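Local coordinates for protein alpha-amylase/trypsin inhibitor (PDB 1B1U) that inhibits both trypsin and alpha-amylase and may protect ragi seeds against hydrolytic enzymes of their own and of foreign origin, at residues R91-E100 / G111-G119. Residues are numbered along the deposited sequence; the frame is centred on the assembly and turned at random.
Sequences RAFAPKLVTE and GPFCLSLLG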
loop_
_atom_site.group_PDB
_atom_site.type_symbol
_atom_site.label_atom_id
_atom_site.label_comp_id
_atom_site.label_asym_id
_atom_site.label_seq_id
_atom_site.Cartn_x
_atom_site.Cartn_y
_atom_site.Cartn_z
ATOM N N ARG A 91 -4.770 6.469 -5.644
ATOM C CA ARG A 91 -5.772 5.831 -4.811
ATOM C C ARG A 91 -6.494 4.764 -5.609
ATOM O O ARG A 91 -6.791 3.688 -5.098
ATOM C CB ARG A 91 -6.775 6.868 -4.318
ATOM C CG ARG A 91 -6.520 7.330 -2.906
ATOM C CD ARG A 91 -7.249 8.632 -2.611
ATOM N NE ARG A 91 -6.897 9.169 -1.301
ATOM C CZ ARG A 91 -5.700 9.662 -0.981
ATOM N NH1 ARG A 91 -4.716 9.695 -1.878
ATOM N NH2 ARG A 91 -5.483 10.127 0.238
ATOM N N ALA A 92 -6.791 5.065 -6.869
ATOM C CA ALA A 92 -7.482 4.107 -7.736
ATOM C C ALA A 92 -6.651 2.834 -7.975
ATOM O O ALA A 92 -7.199 1.743 -8.047
ATOM C CB ALA A 92 -7.833 4.767 -9.073
ATOM N N PHE A 93 -5.335 2.961 -8.101
ATOM C CA PHE A 93 -4.526 1.773 -8.319
ATOM C C PHE A 93 -4.201 1.006 -7.029
ATOM O O PHE A 93 -4.453 -0.192 -6.947
ATOM C CB PHE A 93 -3.223 2.120 -9.049
ATOM C CG PHE A 93 -2.244 0.981 -9.098
ATOM C CD1 PHE A 93 -2.563 -0.192 -9.767
ATOM C CD2 PHE A 93 -1.046 1.039 -8.391
ATOM C CE1 PHE A 93 -1.718 -1.297 -9.724
ATOM C CE2 PHE A 93 -0.187 -0.066 -8.344
ATOM C CZ PHE A 93 -0.535 -1.240 -9.014
ATOM N N ALA A 94 -3.648 1.699 -6.032
ATOM C CA ALA A 94 -3.254 1.106 -4.743
ATOM C C ALA A 94 -3.887 -0.216 -4.324
ATOM O O ALA A 94 -3.176 -1.194 -4.093
ATOM C CB ALA A 94 -3.438 2.122 -3.629
ATOM N N PRO A 95 -5.228 -0.266 -4.185
ATOM C CA PRO A 95 -5.843 -1.544 -3.782
ATOM C C PRO A 95 -5.635 -2.707 -4.776
ATOM O O PRO A 95 -6.219 -3.781 -4.624
ATOM C CB PRO A 95 -7.334 -1.216 -3.615
ATOM C CG PRO A 95 -7.450 0.267 -3.714
ATOM C CD PRO A 95 -6.223 0.804 -4.378
ATOM N N LYS A 96 -4.815 -2.493 -5.797
ATOM C CA LYS A 96 -4.584 -3.538 -6.780
ATOM C C LYS A 96 -3.224 -4.168 -6.518
ATOM O O LYS A 96 -2.852 -5.150 -7.153
ATOM C CB LYS A 96 -4.634 -2.964 -8.210
ATOM C CG LYS A 96 -5.917 -2.213 -8.581
ATOM C CD LYS A 96 -7.110 -3.142 -8.692
ATOM C CE LYS A 96 -8.423 -2.411 -8.382
ATOM N NZ LYS A 96 -9.533 -3.319 -7.940
ATOM N N LEU A 97 -2.487 -3.602 -5.568
ATOM C CA LEU A 97 -1.168 -4.112 -5.240
ATOM C C LEU A 97 -1.184 -5.581 -4.830
ATOM O O LEU A 97 -0.155 -6.252 -4.852
ATOM C CB LEU A 97 -0.545 -3.280 -4.118
ATOM C CG LEU A 97 -0.121 -1.841 -4.413
ATOM C CD1 LEU A 97 0.231 -1.169 -3.091
ATOM C CD2 LEU A 97 1.075 -1.802 -5.362
ATOM N N VAL A 98 -2.345 -6.095 -4.459
ATOM C CA VAL A 98 -2.418 -7.479 -4.033
ATOM C C VAL A 98 -2.897 -8.414 -5.147
ATOM O O VAL A 98 -2.906 -9.631 -4.984
ATOM C CB VAL A 98 -3.346 -7.639 -2.797
ATOM C CG1 VAL A 98 -3.019 -6.573 -1.739
ATOM C CG2 VAL A 98 -4.795 -7.547 -3.218
ATOM N N THR A 99 -3.289 -7.852 -6.282
ATOM C CA THR A 99 -3.761 -8.678 -7.380
ATOM C C THR A 99 -2.650 -9.506 -8.024
ATOM O O THR A 99 -1.460 -9.156 -7.967
ATOM C CB THR A 99 -4.446 -7.829 -8.468
ATOM O OG1 THR A 99 -3.539 -6.821 -8.934
ATOM C CG2 THR A 99 -5.702 -7.182 -7.913
ATOM N N GLU A 100 -3.068 -10.614 -8.632
ATOM C CA GLU A 100 -2.172 -11.554 -9.299
ATOM C C GLU A 100 -1.215 -10.851 -10.259
ATOM O O GLU A 100 -0.004 -11.052 -10.194
ATOM C CB GLU A 100 -2.999 -12.627 -10.030
ATOM C CG GLU A 100 -2.555 -12.949 -11.456
ATOM C CD GLU A 100 -1.356 -13.884 -11.517
ATOM O OE1 GLU A 100 -1.557 -15.117 -11.407
ATOM O OE2 GLU A 100 -0.215 -13.388 -11.682
ATOM N N GLY A 111 -8.156 -14.019 -0.997
ATOM C CA GLY A 111 -7.570 -14.061 -2.322
ATOM C C GLY A 111 -6.843 -12.789 -2.704
ATOM O O GLY A 111 -6.915 -11.802 -1.974
ATOM N N PRO A 112 -6.130 -12.780 -3.853
ATOM C CA PRO A 112 -5.388 -11.599 -4.314
ATOM C C PRO A 112 -6.289 -10.441 -4.778
ATOM O O PRO A 112 -6.201 -9.971 -5.921
ATOM C CB PRO A 112 -4.495 -12.146 -5.434
ATOM C CG PRO A 112 -5.188 -13.365 -5.912
ATOM C CD PRO A 112 -5.978 -13.926 -4.770
ATOM N N PHE A 113 -7.153 -9.990 -3.869
ATOM C CA PHE A 113 -8.068 -8.888 -4.136
ATOM C C PHE A 113 -8.587 -8.314 -2.826
ATOM O O PHE A 113 -8.832 -9.053 -1.873
ATOM C CB PHE A 113 -9.256 -9.354 -4.993
ATOM C CG PHE A 113 -10.077 -10.445 -4.362
ATOM C CD1 PHE A 113 -9.572 -11.729 -4.231
ATOM C CD2 PHE A 113 -11.363 -10.190 -3.904
ATOM C CE1 PHE A 113 -10.331 -12.736 -3.657
ATOM C CE2 PHE A 113 -12.129 -11.201 -3.325
ATOM C CZ PHE A 113 -11.611 -12.472 -3.203
ATOM N N CYS A 114 -8.738 -6.992 -2.790
ATOM C CA CYS A 114 -9.249 -6.281 -1.620
ATOM C C CYS A 114 -10.638 -5.754 -1.970
ATOM O O CYS A 114 -10.789 -5.005 -2.932
ATOM C CB CYS A 114 -8.341 -5.103 -1.273
ATOM S SG CYS A 114 -6.841 -5.556 -0.359
ATOM N N LEU A 115 -11.648 -6.140 -1.197
ATOM C CA LEU A 115 -13.005 -5.687 -1.471
ATOM C C LEU A 115 -13.335 -4.391 -0.750
ATOM O O LEU A 115 -14.005 -3.519 -1.296
ATOM C CB LEU A 115 -14.013 -6.755 -1.055
ATOM C CG LEU A 115 -14.402 -7.849 -2.050
ATOM C CD1 LEU A 115 -13.959 -7.495 -3.462
ATOM C CD2 LEU A 115 -13.763 -9.136 -1.595
ATOM N N SER A 116 -12.854 -4.269 0.480
ATOM C CA SER A 116 -13.129 -3.095 1.296
ATOM C C SER A 116 -12.112 -1.959 1.186
ATOM O O SER A 116 -11.837 -1.273 2.172
ATOM C CB SER A 116 -13.253 -3.519 2.758
ATOM O OG SER A 116 -14.446 -4.250 2.975
ATOM N N LEU A 117 -11.558 -1.741 -0.003
ATOM C CA LEU A 117 -10.586 -0.667 -0.168
ATOM C C LEU A 117 -10.979 0.347 -1.245
ATOM O O LEU A 117 -11.397 -0.019 -2.353
ATOM C CB LEU A 117 -9.205 -1.250 -0.454
ATOM C CG LEU A 117 -8.342 -1.346 0.806
ATOM C CD1 LEU A 117 -8.934 -2.371 1.758
ATOM C CD2 LEU A 117 -6.922 -1.723 0.422
ATOM N N LEU A 118 -10.835 1.624 -0.896
ATOM C CA LEU A 118 -11.187 2.738 -1.769
ATOM C C LEU A 118 -10.273 2.917 -2.976
ATOM O O LEU A 118 -9.288 3.661 -2.934
ATOM C CB LEU A 118 -11.231 4.025 -0.946
ATOM C CG LEU A 118 -12.135 3.976 0.296
ATOM C CD1 LEU A 118 -13.454 3.262 -0.030
ATOM C CD2 LEU A 118 -11.400 3.266 1.430
ATOM N N GLY A 119 -10.633 2.237 -4.060
ATOM C CA GLY A 119 -9.857 2.299 -5.281
ATOM C C GLY A 119 -10.021 1.012 -6.062
ATOM O O GLY A 119 -9.035 0.561 -6.683
HETATM O O HOH W 1 -8.049 -5.458 -5.039
#
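P95 sets the CB-CG side of its ring against L117 and G119: CB of P95 meets CB of L117 at 3.7 Å, while CG of P95 approaches CA of G119 at 3.5 Å. Without CG and CD, as with an alanine at P95, G119 is likely to lose its apolar neighbour and L117 part of its cover. G119 also passes close to the end of helix 87-93, where its CA directs a CA-H...O contact to the carbonyl O of R91 (3.4 Å). Between the proline and C114 no direct hydrogen bond forms; instead a single water donates to O of P95 (2.5 Å) and accepts from N of C114 (2.8 Å), tying the two backbones together. Further along, V98 has CG1 anti to its carbonyl carbon (chi1 -47°), which leaves CG2 between N and C, and this methyl meets N of F113 at 3.5 Å and SG of C114 at 4.0 Å. T99 turns back instead: its OG1 bonds O of K96 in the carbonyl plane, within the type I turn 96-99, while its CA makes a CA-H...O contact to O of P112. The 111-119 segment is thus an irregular C-terminal tail on the helical fold of the cereal trypsin/alpha-amylase inhibitors, held by five disulfides; C57-C114 pins it to helix 53-64, where P95 and L117 touch M64, while V98 packs on L48 of helix 37-50.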